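Local coordinates for type II secretion pathway related protein (PDB 3SOL) that probably serves as the pilotin of the type II secretion system, a lipoprotein that helps bring secretin subunits to the outer membrane, at residues Q6-M10 with W48-T52; Y19-R23 with Y64-T68; R26-P30 with I89-L93; L36-N40 with Q53-R57. One frame throughout, in Å; residues are numbered along the deposited sequence.

The four contacts tie together a small all-helical pilotin domain; contacts 1 and 2 share helix 5-23, contacts 2 and 4 helix 53-69. Contacts 1 and 4 have centres about 8 Å apart: Met10 CE meets Ala39 CB at 3.4 Å, and Leu7 CD1 packs against the backbone of Asp55 and Ile56. Contact 2 packs helix 5-23 on helix 53-69 itself, contact 1 on the loop before it; their centres lie about 20 Å apart, on opposite sides of the chain's centre. Contact 3 joins contact 2 through Leu20 O to Arg26 N, 3.1 Å, and Lys21 NZ to Pro30 O, 2.8 Å. Leu92 against Val38 ties contact 3 to contact 4, and the Cys24-Cys78 disulfide links helix 74-84 to the chain just past residues 19-23.

Contact 1. Residues Q6-M10 with W48-T52; sequences QLEQM and WQSLT
Trp48 and Leu51 both turn CG anti to their own carbonyl carbons (chi1 -56° and -72°), which sends the indole and the isobutyl group out of the 48-52 loop and onto the side of helix 5-23 formed by Gln6, Leu7, Gln9 and Met10. The bent side chain of Gln6 lays its CG over one face of the indole in a CH-pi contact, though the modelled closeness of that carbon is doubtful. Gln6 CB packs alongside, 3.7 Å from Trp48 CD2. Met10 meets the same ring at its rim. Its sulfur lies in the ring plane, 5.1 Å from the centroid of the six-membered ring and 83° off the normal, a Met-aromatic contact, and Met10 CG is 3.6 Å from Trp48 CZ3. Gln9 comes in obliquely to the indole, with Gln9 OE1 3.4 Å from Trp48 CH2. Leu51 divides its two methyls between Met10 and Leu7: Leu51 CD1 rests 3.6 Å from Met10 CG, and Leu51 CD2 presses against Leu7 CB at 3.4 Å, tight for two carbons. With an alanine in place of Trp48, the Gln6 methylenes would probably lose the surface they lie on and the Met10 thioether its aromatic edge, opening a gap beside Leu51. The loop runs from helix 32-45 to helix 53-69, and Thr52 caps the start of the latter through Asp55 N. Helix 32-45 closes in as well, its Ala43 touching both Trp48 and Leu51.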
loop_
_atom_site.group_PDB
_atom_site.type_symbol
_atom_site.label_atom_id
_atom_site.label_comp_id
_atom_site.label_asym_id
_atom_site.label_seq_id
_atom_site.Cartn_x
_atom_site.Cartn_y
_atom_site.Cartn_z
ATOM N N GLN A 6 5.385 -12.534 -0.350
ATOM C CA GLN A 6 4.994 -11.705 -1.485
ATOM C C GLN A 6 3.695 -10.967 -1.134
ATOM O O GLN A 6 3.542 -9.780 -1.439
ATOM C CB GLN A 6 4.795 -12.552 -2.745
ATOM C CG GLN A 6 6.077 -13.188 -3.314
ATOM C CD GLN A 6 6.645 -14.305 -2.451
ATOM O OE1 GLN A 6 5.902 -15.060 -1.816
ATOM N NE2 GLN A 6 7.970 -14.413 -2.423
ATOM N N LEU A 7 2.781 -11.685 -0.477
ATOM C CA LEU A 7 1.526 -11.114 0.017
ATOM C C LEU A 7 1.799 -10.082 1.107
ATOM O O LEU A 7 1.212 -8.991 1.098
ATOM C CB LEU A 7 0.605 -12.212 0.566
ATOM C CG LEU A 7 -0.741 -11.796 1.168
ATOM C CD1 LEU A 7 -1.504 -10.868 0.246
ATOM C CD2 LEU A 7 -1.577 -13.013 1.477
ATOM N N GLU A 8 2.680 -10.434 2.045
ATOM C CA GLU A 8 3.109 -9.505 3.102
ATOM C C GLU A 8 3.672 -8.207 2.510
ATOM O O GLU A 8 3.315 -7.107 2.948
ATOM C CB GLU A 8 4.151 -10.171 4.010
ATOM C CG GLU A 8 4.372 -9.442 5.343
ATOM C CD GLU A 8 3.274 -9.733 6.381
ATOM O OE1 GLU A 8 3.085 -10.924 6.742
ATOM O OE2 GLU A 8 2.621 -8.761 6.848
ATOM N N GLN A 9 4.551 -8.348 1.521
ATOM C CA GLN A 9 5.120 -7.209 0.791
ATOM C C GLN A 9 4.039 -6.362 0.122
ATOM O O GLN A 9 3.912 -5.180 0.406
ATOM C CB GLN A 9 6.123 -7.702 -0.267
ATOM C CG GLN A 9 6.454 -6.679 -1.380
ATOM C CD GLN A 9 7.755 -7.000 -2.127
ATOM O OE1 GLN A 9 8.173 -8.157 -2.214
ATOM N NE2 GLN A 9 8.400 -5.958 -2.659
ATOM N N MET A 10 3.269 -6.970 -0.772
ATOM C CA MET A 10 2.225 -6.248 -1.496
ATOM C C MET A 10 1.229 -5.589 -0.548
ATOM O O MET A 10 0.879 -4.450 -0.753
ATOM C CB MET A 10 1.463 -7.168 -2.462
ATOM C CG MET A 10 2.252 -7.627 -3.706
ATOM S SD MET A 10 3.068 -6.298 -4.641
ATOM C CE MET A 10 1.820 -5.021 -4.582
ATOM N N TRP A 48 4.050 -13.658 -9.701
ATOM C CA TRP A 48 3.267 -14.089 -8.539
ATOM C C TRP A 48 1.819 -14.358 -8.961
ATOM O O TRP A 48 1.042 -13.428 -9.181
ATOM C CB TRP A 48 3.311 -13.037 -7.418
ATOM C CG TRP A 48 4.702 -12.664 -6.962
ATOM C CD1 TRP A 48 5.845 -13.407 -7.112
ATOM C CD2 TRP A 48 5.090 -11.477 -6.254
ATOM N NE1 TRP A 48 6.916 -12.746 -6.557
ATOM C CE2 TRP A 48 6.483 -11.560 -6.026
ATOM C CE3 TRP A 48 4.401 -10.348 -5.796
ATOM C CZ2 TRP A 48 7.195 -10.560 -5.354
ATOM C CZ3 TRP A 48 5.113 -9.356 -5.131
ATOM C CH2 TRP A 48 6.494 -9.469 -4.919
ATOM N N GLN A 49 1.466 -15.634 -9.058
ATOM C CA GLN A 49 0.176 -16.054 -9.607
ATOM C C GLN A 49 -0.880 -16.256 -8.523
ATOM O O GLN A 49 -2.074 -16.051 -8.766
ATOM C CB GLN A 49 0.358 -17.334 -10.433
ATOM C CG GLN A 49 1.449 -17.198 -11.506
ATOM C CD GLN A 49 1.450 -18.315 -12.542
ATOM O OE1 GLN A 49 1.295 -19.498 -12.216
ATOM N NE2 GLN A 49 1.645 -17.940 -13.806
ATOM N N SER A 50 -0.435 -16.630 -7.326
ATOM C CA SER A 50 -1.340 -16.926 -6.210
ATOM C C SER A 50 -2.054 -15.694 -5.651
ATOM O O SER A 50 -3.186 -15.797 -5.185
ATOM C CB SER A 50 -0.575 -17.613 -5.066
ATOM O OG SER A 50 0.138 -16.663 -4.277
ATOM N N LEU A 51 -1.388 -14.544 -5.679
ATOM C CA LEU A 51 -1.916 -13.334 -5.047
ATOM C C LEU A 51 -3.168 -12.814 -5.738
ATOM O O LEU A 51 -3.153 -12.554 -6.940
ATOM C CB LEU A 51 -0.871 -12.213 -5.057
ATOM C CG LEU A 51 0.327 -12.326 -4.120
ATOM C CD1 LEU A 51 1.117 -11.025 -4.182
ATOM C CD2 LEU A 51 -0.128 -12.605 -2.698
ATOM N N THR A 52 -4.240 -12.652 -4.967
ATOM C CA THR A 52 -5.472 -12.050 -5.457
ATOM C C THR A 52 -5.616 -10.654 -4.859
ATOM O O THR A 52 -4.987 -10.344 -3.841
ATOM C CB THR A 52 -6.693 -12.898 -5.065
ATOM O OG1 THR A 52 -6.768 -13.007 -3.641
ATOM C CG2 THR A 52 -6.592 -14.291 -5.658
#

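Contact 2. Residues Y19-R23 with Y64-T68; sequences YLKMR and YVRLT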
loop_
_atom_site.group_PDB
_atom_site.type_symbol
_atom_site.label_atom_id
_atom_site.label_comp_id
_atom_site.label_asym_id
_atom_site.label_seq_id
_atom_site.Cartn_x
_atom_site.Cartn_y
_atom_site.Cartn_z
ATOM N N TYR A 19 -2.644 4.688 4.163
ATOM C CA TYR A 19 -2.244 5.593 5.239
ATOM C C TYR A 19 -1.913 6.987 4.694
ATOM O O TYR A 19 -2.346 7.978 5.251
ATOM C CB TYR A 19 -1.073 5.011 6.031
ATOM C CG TYR A 19 -1.106 5.371 7.506
ATOM C CD1 TYR A 19 -1.612 4.482 8.429
ATOM C CD2 TYR A 19 -0.645 6.598 7.967
ATOM C CE1 TYR A 19 -1.657 4.781 9.778
ATOM C CE2 TYR A 19 -0.700 6.923 9.342
ATOM C CZ TYR A 19 -1.205 5.995 10.226
ATOM O OH TYR A 19 -1.278 6.223 11.576
ATOM N N LEU A 20 -1.182 7.056 3.581
ATOM C CA LEU A 20 -0.855 8.341 2.967
ATOM C C LEU A 20 -2.095 9.110 2.548
ATOM O O LEU A 20 -2.191 10.329 2.768
ATOM C CB LEU A 20 0.072 8.140 1.759
ATOM C CG LEU A 20 1.523 7.833 2.086
ATOM C CD1 LEU A 20 2.315 7.699 0.782
ATOM C CD2 LEU A 20 2.122 8.942 3.007
ATOM N N LYS A 21 -3.047 8.403 1.948
ATOM C CA LYS A 21 -4.269 9.021 1.478
ATOM C C LYS A 21 -5.162 9.507 2.616
ATOM O O LYS A 21 -5.721 10.584 2.551
ATOM C CB LYS A 21 -5.048 8.037 0.607
ATOM C CG LYS A 21 -4.446 7.843 -0.753
ATOM C CD LYS A 21 -5.028 6.605 -1.455
ATOM C CE LYS A 21 -6.494 6.697 -1.712
ATOM N NZ LYS A 21 -6.972 5.426 -2.341
ATOM N N MET A 22 -5.291 8.692 3.652
ATOM C CA MET A 22 -6.225 8.956 4.736
ATOM C C MET A 22 -5.640 9.953 5.756
ATOM O O MET A 22 -6.357 10.813 6.260
ATOM C CB MET A 22 -6.595 7.637 5.447
ATOM C CG MET A 22 -7.460 6.694 4.613
ATOM S SD MET A 22 -9.232 7.119 4.610
ATOM C CE MET A 22 -9.479 7.495 6.287
ATOM N N ARG A 23 -4.356 9.827 6.062
ATOM C CA ARG A 23 -3.781 10.529 7.216
ATOM C C ARG A 23 -2.663 11.501 6.876
ATOM O O ARG A 23 -2.194 12.228 7.763
ATOM C CB ARG A 23 -3.303 9.487 8.216
ATOM C CG ARG A 23 -4.528 8.796 8.798
ATOM C CD ARG A 23 -4.231 7.648 9.565
ATOM N NE ARG A 23 -5.480 7.105 10.124
ATOM C CZ ARG A 23 -5.900 7.266 11.369
ATOM N NH1 ARG A 23 -7.011 6.661 11.744
ATOM N NH2 ARG A 23 -5.234 8.012 12.231
ATOM N N TYR A 64 -3.114 -2.063 8.288
ATOM C CA TYR A 64 -3.483 -0.675 8.495
ATOM C C TYR A 64 -3.840 -0.400 9.955
ATOM O O TYR A 64 -3.426 0.616 10.527
ATOM C CB TYR A 64 -4.655 -0.322 7.601
ATOM C CG TYR A 64 -5.067 1.135 7.666
ATOM C CD1 TYR A 64 -4.374 2.099 6.948
ATOM C CD2 TYR A 64 -6.156 1.539 8.431
ATOM C CE1 TYR A 64 -4.756 3.433 6.981
ATOM C CE2 TYR A 64 -6.543 2.873 8.472
ATOM C CZ TYR A 64 -5.832 3.810 7.737
ATOM O OH TYR A 64 -6.188 5.132 7.763
ATOM N N VAL A 65 -4.607 -1.303 10.553
ATOM C CA VAL A 65 -4.964 -1.175 11.958
ATOM C C VAL A 65 -3.716 -1.134 12.836
ATOM O O VAL A 65 -3.609 -0.290 13.733
ATOM C CB VAL A 65 -5.870 -2.306 12.402
ATOM C CG1 VAL A 65 -6.033 -2.286 13.926
ATOM C CG2 VAL A 65 -7.211 -2.199 11.685
ATOM N N ARG A 66 -2.764 -2.017 12.565
ATOM C CA ARG A 66 -1.515 -2.013 13.315
ATOM C C ARG A 66 -0.771 -0.694 13.134
ATOM O O ARG A 66 -0.236 -0.161 14.106
ATOM C CB ARG A 66 -0.615 -3.198 12.936
ATOM C CG ARG A 66 -1.261 -4.539 13.194
ATOM C CD ARG A 66 -0.240 -5.646 13.394
ATOM N NE ARG A 66 0.575 -5.926 12.209
ATOM C CZ ARG A 66 0.243 -6.762 11.217
ATOM N NH1 ARG A 66 -0.925 -7.410 11.210
ATOM N NH2 ARG A 66 1.091 -6.943 10.204
ATOM N N LEU A 67 -0.764 -0.151 11.908
ATOM C CA LEU A 67 -0.073 1.110 11.633
ATOM C C LEU A 67 -0.706 2.266 12.394
ATOM O O LEU A 67 0.019 3.099 12.929
ATOM C CB LEU A 67 -0.050 1.437 10.134
ATOM C CG LEU A 67 0.715 0.479 9.211
ATOM C CD1 LEU A 67 0.488 0.858 7.741
ATOM C CD2 LEU A 67 2.198 0.490 9.558
ATOM N N THR A 68 -2.038 2.323 12.457
ATOM C CA THR A 68 -2.706 3.407 13.194
ATOM C C THR A 68 -2.370 3.358 14.690
ATOM O O THR A 68 -2.218 4.399 15.321
ATOM C CB THR A 68 -4.245 3.439 12.997
ATOM O OG1 THR A 68 -4.859 2.292 13.614
ATOM C CG2 THR A 68 -4.584 3.467 11.521
#
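Tyr19 and Tyr64 reach past each other from their two helices, the side chains crossing at about a right angle. Their rings are neither stacked nor edge-to-face: the planes stand 54° apart with centroids 5.5 Å from each other, and the nearest approach is Tyr19 CD1 to Tyr64 CE1, 3.6 Å. Tyr64 has CG anti to its backbone nitrogen (chi1 -176°), and this carries the phenol across to the last turn of helix 5-23. There its OH comes beside Met22 CB, 3.4 Å away, and receives a hydrogen bond from Arg23 NE, 3.2 Å long and somewhat bent. The hydroxyl lies close to the guanidinium plane, whereas the Thr68 methyl, CG2, sits over one face of that group. Thr68 CG2 is also 3.7 Å from Tyr19 CE1, so it wedges between the arginine and both phenols. Tyr19 also packs its CE1 on Leu67 CB at 3.7 Å. A phenylalanine at Tyr64 would probably leave Arg23 NE without its acceptor and the guanidinium freer to swing away. The short helix axes cross at -53° and stay 12.1 Å apart, a wide spacing bridged by the large aromatic side chains. Arg18, the residue before Tyr19, makes a cation-pi contact with Tyr64, and helix 74-84 packs alongside: Glu74 and Lys77 hydrogen-bond to the Tyr19 hydroxyl, while Phe81 packs on Leu67.

Contact 3. Residues R26-P30 with I89-L93; sequences RSDLP and IGELL
Leu29 meets Ile89 nearly at a right angle, with Leu29 CD2 only 3.5 Å from Ile89 CG2, a snug fit, and apolar packing of this kind carries most of the contact. Next along the chain the Pro30 ring lies against Leu92, Pro30 CG to Leu92 CB 3.8 Å. Leu93 approaches the loop with its CD2 methyl, 3.4 Å from the backbone O of Asp28 and 4.1 Å from Pro30 CD.

The charged part lies within the 26-30 loop. Arg26 folds back, bent at chi2 and chi3 (-68° and -55°), and grips the Asp28 carboxylate side-on: NE to OD1 at 2.8 Å and NH2 to OD2 at 2.7 Å, each oxygen offering its syn lone pair in a nearly straight bond. This salt bridge lies within the type I turn that runs from Arg26 to Leu29. Asn82 of helix 74-84 takes Arg26 NH1.

Where the two kinds meet, Ile89 CD1 stands 3.7 Å from Arg26 NH1. The pairing with Asp28 probably offsets the arginine's charge locally, so the guanidinium, its orientation fixed by the two bonds to Asp28 and a third to Asn82, can lie beside an isoleucine methyl while Leu29 and Pro30 fasten the loop to helix 86-93 largely through hydrocarbon.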
loop_
_atom_site.group_PDB
_atom_site.type_symbol
_atom_site.label_atom_id
_atom_site.label_comp_id
_atom_site.label_asym_id
_atom_site.label_seq_id
_atom_site.Cartn_x
_atom_site.Cartn_y
_atom_site.Cartn_z
ATOM N N ARG A 26 -2.548 12.822 0.879
ATOM C CA ARG A 26 -2.092 12.512 -0.487
ATOM C C ARG A 26 -3.289 12.337 -1.412
ATOM O O ARG A 26 -3.638 11.233 -1.834
ATOM C CB ARG A 26 -1.157 11.309 -0.529
ATOM C CG ARG A 26 0.176 11.576 0.111
ATOM C CD ARG A 26 1.043 12.597 -0.660
ATOM N NE ARG A 26 1.267 12.272 -2.063
ATOM C CZ ARG A 26 2.349 11.680 -2.578
ATOM N NH1 ARG A 26 3.360 11.285 -1.810
ATOM N NH2 ARG A 26 2.435 11.529 -3.896
ATOM N N SER A 27 -3.872 13.487 -1.729
ATOM C CA SER A 27 -5.002 13.615 -2.623
ATOM C C SER A 27 -4.719 13.203 -4.076
ATOM O O SER A 27 -5.653 13.022 -4.858
ATOM C CB SER A 27 -5.393 15.075 -2.628
ATOM O OG SER A 27 -4.264 15.894 -2.922
ATOM N N ASP A 28 -3.441 13.128 -4.432
ATOM C CA ASP A 28 -3.022 12.836 -5.792
ATOM C C ASP A 28 -3.018 11.357 -6.083
ATOM O O ASP A 28 -2.980 10.954 -7.253
ATOM C CB ASP A 28 -1.622 13.409 -6.063
ATOM C CG ASP A 28 -0.590 12.974 -5.029
ATOM O OD1 ASP A 28 -0.871 13.008 -3.794
ATOM O OD2 ASP A 28 0.533 12.620 -5.460
ATOM N N LEU A 29 -3.043 10.535 -5.045
ATOM C CA LEU A 29 -2.947 9.084 -5.241
ATOM C C LEU A 29 -4.271 8.476 -5.711
ATOM O O LEU A 29 -5.339 8.958 -5.339
ATOM C CB LEU A 29 -2.435 8.418 -3.956
ATOM C CG LEU A 29 -1.048 8.902 -3.570
ATOM C CD1 LEU A 29 -0.568 8.246 -2.267
ATOM C CD2 LEU A 29 -0.039 8.689 -4.738
ATOM N N PRO A 30 -4.213 7.427 -6.568
ATOM C CA PRO A 30 -5.456 6.842 -7.071
ATOM C C PRO A 30 -6.288 6.169 -5.988
ATOM O O PRO A 30 -5.822 5.993 -4.870
ATOM C CB PRO A 30 -4.990 5.787 -8.094
ATOM C CG PRO A 30 -3.521 5.894 -8.174
ATOM C CD PRO A 30 -3.013 6.767 -7.106
ATOM N N ILE A 89 4.336 4.641 -6.071
ATOM C CA ILE A 89 3.512 5.786 -6.497
ATOM C C ILE A 89 3.755 6.114 -7.980
ATOM O O ILE A 89 2.832 6.509 -8.686
ATOM C CB ILE A 89 3.765 7.024 -5.607
ATOM C CG1 ILE A 89 3.290 6.745 -4.169
ATOM C CG2 ILE A 89 3.077 8.261 -6.177
ATOM C CD1 ILE A 89 3.673 7.816 -3.152
ATOM N N GLY A 90 4.989 5.929 -8.447
ATOM C CA GLY A 90 5.315 6.045 -9.886
ATOM C C GLY A 90 4.561 5.068 -10.778
ATOM O O GLY A 90 4.161 5.412 -11.893
ATOM N N GLU A 91 4.378 3.843 -10.289
ATOM C CA GLU A 91 3.551 2.844 -10.973
ATOM C C GLU A 91 2.062 3.204 -10.911
ATOM O O GLU A 91 1.318 3.002 -11.881
ATOM C CB GLU A 91 3.776 1.457 -10.364
ATOM C CG GLU A 91 5.183 0.916 -10.586
ATOM C CD GLU A 91 5.497 0.700 -12.063
ATOM O OE1 GLU A 91 4.881 -0.201 -12.675
ATOM O OE2 GLU A 91 6.353 1.441 -12.604
ATOM N N LEU A 92 1.642 3.737 -9.767
ATOM C CA LEU A 92 0.258 4.152 -9.554
ATOM C C LEU A 92 -0.156 5.259 -10.514
ATOM O O LEU A 92 -1.229 5.194 -11.112
ATOM C CB LEU A 92 0.054 4.641 -8.110
ATOM C CG LEU A 92 0.025 3.579 -7.010
ATOM C CD1 LEU A 92 -0.208 4.225 -5.640
ATOM C CD2 LEU A 92 -1.040 2.534 -7.300
ATOM N N LEU A 93 0.700 6.270 -10.650
ATOM C CA LEU A 93 0.383 7.451 -11.452
ATOM C C LEU A 93 0.740 7.266 -12.937
ATOM O O LEU A 93 0.294 8.050 -13.780
ATOM C CB LEU A 93 1.074 8.700 -10.866
ATOM C CG LEU A 93 0.664 9.115 -9.438
ATOM C CD1 LEU A 93 1.478 10.301 -8.926
ATOM C CD2 LEU A 93 -0.823 9.428 -9.363
#

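Contact 4. Residues L36-N40 with Q53-R57; sequences LNVAN and QEDIR
Leu36 O accepts a hydrogen bond from Asn40 N, 2.8 Å, and across this turn of helix lies the side chain of Gln53, its CG 3.6 Å from the same Leu36 O. The two segments belong to successive helices of an all-helical fold, 32-45 and 53-69, joined by a loop and steeply crossed: the short axes make 115° and come within 9.9 Å. Gln53 begins the second helix, directly after the N-cap Thr52, and its chain runs extended beyond CG (chi2 177°), long enough to bring the amide onto the 36-40 turn. That amide sits between the side-chain ends of Asn37 and Asn40, nearly perpendicular to the first and turned 39° from the second. Asn40 also offers carbon, its CB resting 3.7 Å from Gln53 CG. Deeper in, the contact is hydrocarbon. Leu36 and Ile56 slide past each other in opposite directions, the leucine facing Ile56 with CD2; its other branch, Leu36 CD1, lies 3.9 Å from Arg57 CB, so the fork straddles two residues of helix 53-69. The methyl of Ala39, CB, lies 4.3 Å from Ile56 CD1. Val14 of helix 5-23 touches both Ala39 and Ile56. The nearest carbons of the buried pair are Leu36 CD2 and Ile56 CG2, 3.7 Å apart.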
loop_
_atom_site.group_PDB
_atom_site.type_symbol
_atom_site.label_atom_id
_atom_site.label_comp_id
_atom_site.label_asym_id
_atom_site.label_seq_id
_atom_site.Cartn_x
_atom_site.Cartn_y
_atom_site.Cartn_z
ATOM N N LEU A 36 -5.244 -1.451 -5.964
ATOM C CA LEU A 36 -5.297 -2.922 -5.984
ATOM C C LEU A 36 -5.058 -3.495 -7.383
ATOM O O LEU A 36 -4.359 -4.512 -7.525
ATOM C CB LEU A 36 -6.616 -3.415 -5.377
ATOM C CG LEU A 36 -6.701 -3.259 -3.857
ATOM C CD1 LEU A 36 -8.113 -3.505 -3.355
ATOM C CD2 LEU A 36 -5.720 -4.228 -3.181
ATOM N N ASN A 37 -5.615 -2.847 -8.411
ATOM C CA ASN A 37 -5.394 -3.252 -9.811
ATOM C C ASN A 37 -3.918 -3.201 -10.163
ATOM O O ASN A 37 -3.404 -4.091 -10.832
ATOM C CB ASN A 37 -6.131 -2.338 -10.802
ATOM C CG ASN A 37 -7.648 -2.511 -10.775
ATOM O OD1 ASN A 37 -8.173 -3.476 -10.215
ATOM N ND2 ASN A 37 -8.363 -1.554 -11.380
ATOM N N VAL A 38 -3.260 -2.132 -9.731
ATOM C CA VAL A 38 -1.845 -1.928 -9.992
ATOM C C VAL A 38 -0.995 -2.938 -9.213
ATOM O O VAL A 38 -0.030 -3.482 -9.749
ATOM C CB VAL A 38 -1.429 -0.484 -9.666
ATOM C CG1 VAL A 38 0.089 -0.324 -9.736
ATOM C CG2 VAL A 38 -2.120 0.489 -10.621
ATOM N N ALA A 39 -1.371 -3.212 -7.967
ATOM C CA ALA A 39 -0.721 -4.269 -7.182
ATOM C C ALA A 39 -0.876 -5.642 -7.841
ATOM O O ALA A 39 0.058 -6.441 -7.836
ATOM C CB ALA A 39 -1.274 -4.298 -5.758
ATOM N N ASN A 40 -2.056 -5.909 -8.405
ATOM C CA ASN A 40 -2.325 -7.157 -9.126
ATOM C C ASN A 40 -1.504 -7.234 -10.411
ATOM O O ASN A 40 -0.931 -8.284 -10.730
ATOM C CB ASN A 40 -3.825 -7.288 -9.440
ATOM C CG ASN A 40 -4.205 -8.661 -10.014
ATOM O OD1 ASN A 40 -3.680 -9.696 -9.606
ATOM N ND2 ASN A 40 -5.132 -8.661 -10.961
ATOM N N GLN A 53 -6.436 -9.811 -5.487
ATOM C CA GLN A 53 -6.734 -8.500 -4.915
ATOM C C GLN A 53 -7.480 -8.615 -3.580
ATOM O O GLN A 53 -7.260 -7.801 -2.704
ATOM C CB GLN A 53 -7.514 -7.609 -5.895
ATOM C CG GLN A 53 -6.705 -7.213 -7.126
ATOM C CD GLN A 53 -7.509 -6.401 -8.116
ATOM O OE1 GLN A 53 -8.093 -5.388 -7.753
ATOM N NE2 GLN A 53 -7.549 -6.843 -9.369
ATOM N N GLU A 54 -8.349 -9.610 -3.411
ATOM C CA GLU A 54 -9.003 -9.783 -2.103
ATOM C C GLU A 54 -8.013 -10.173 -0.994
ATOM O O GLU A 54 -8.136 -9.682 0.118
ATOM C CB GLU A 54 -10.156 -10.783 -2.162
ATOM C CG GLU A 54 -9.743 -12.201 -2.371
ATOM C CD GLU A 54 -10.924 -13.098 -2.714
ATOM O OE1 GLU A 54 -11.899 -13.112 -1.922
ATOM O OE2 GLU A 54 -10.873 -13.778 -3.774
ATOM N N ASP A 55 -7.054 -11.053 -1.298
ATOM C CA ASP A 55 -5.999 -11.424 -0.336
ATOM C C ASP A 55 -5.210 -10.183 0.075
ATOM O O ASP A 55 -5.008 -9.922 1.272
ATOM C CB ASP A 55 -5.023 -12.463 -0.930
ATOM C CG ASP A 55 -5.587 -13.888 -0.949
ATOM O OD1 ASP A 55 -6.781 -14.085 -0.619
ATOM O OD2 ASP A 55 -4.823 -14.817 -1.311
ATOM N N ILE A 56 -4.770 -9.418 -0.924
ATOM C CA ILE A 56 -3.984 -8.187 -0.683
ATOM C C ILE A 56 -4.796 -7.184 0.131
ATOM O O ILE A 56 -4.273 -6.574 1.075
ATOM C CB ILE A 56 -3.508 -7.525 -2.018
ATOM C CG1 ILE A 56 -2.509 -8.436 -2.755
ATOM C CG2 ILE A 56 -2.884 -6.139 -1.755
ATOM C CD1 ILE A 56 -2.405 -8.177 -4.260
ATOM N N ARG A 57 -6.070 -7.017 -0.235
ATOM C CA ARG A 57 -6.966 -6.076 0.445
ATOM C C ARG A 57 -7.186 -6.468 1.914
ATOM O O ARG A 57 -7.059 -5.618 2.801
ATOM C CB ARG A 57 -8.312 -5.972 -0.290
ATOM C CG ARG A 57 -9.240 -4.862 0.234
ATOM C CD ARG A 57 -10.708 -5.115 -0.130
ATOM N NE ARG A 57 -11.240 -6.296 0.564
ATOM C CZ ARG A 57 -11.823 -7.353 -0.012
ATOM N NH1 ARG A 57 -12.008 -7.426 -1.332
ATOM N NH2 ARG A 57 -12.248 -8.356 0.752
#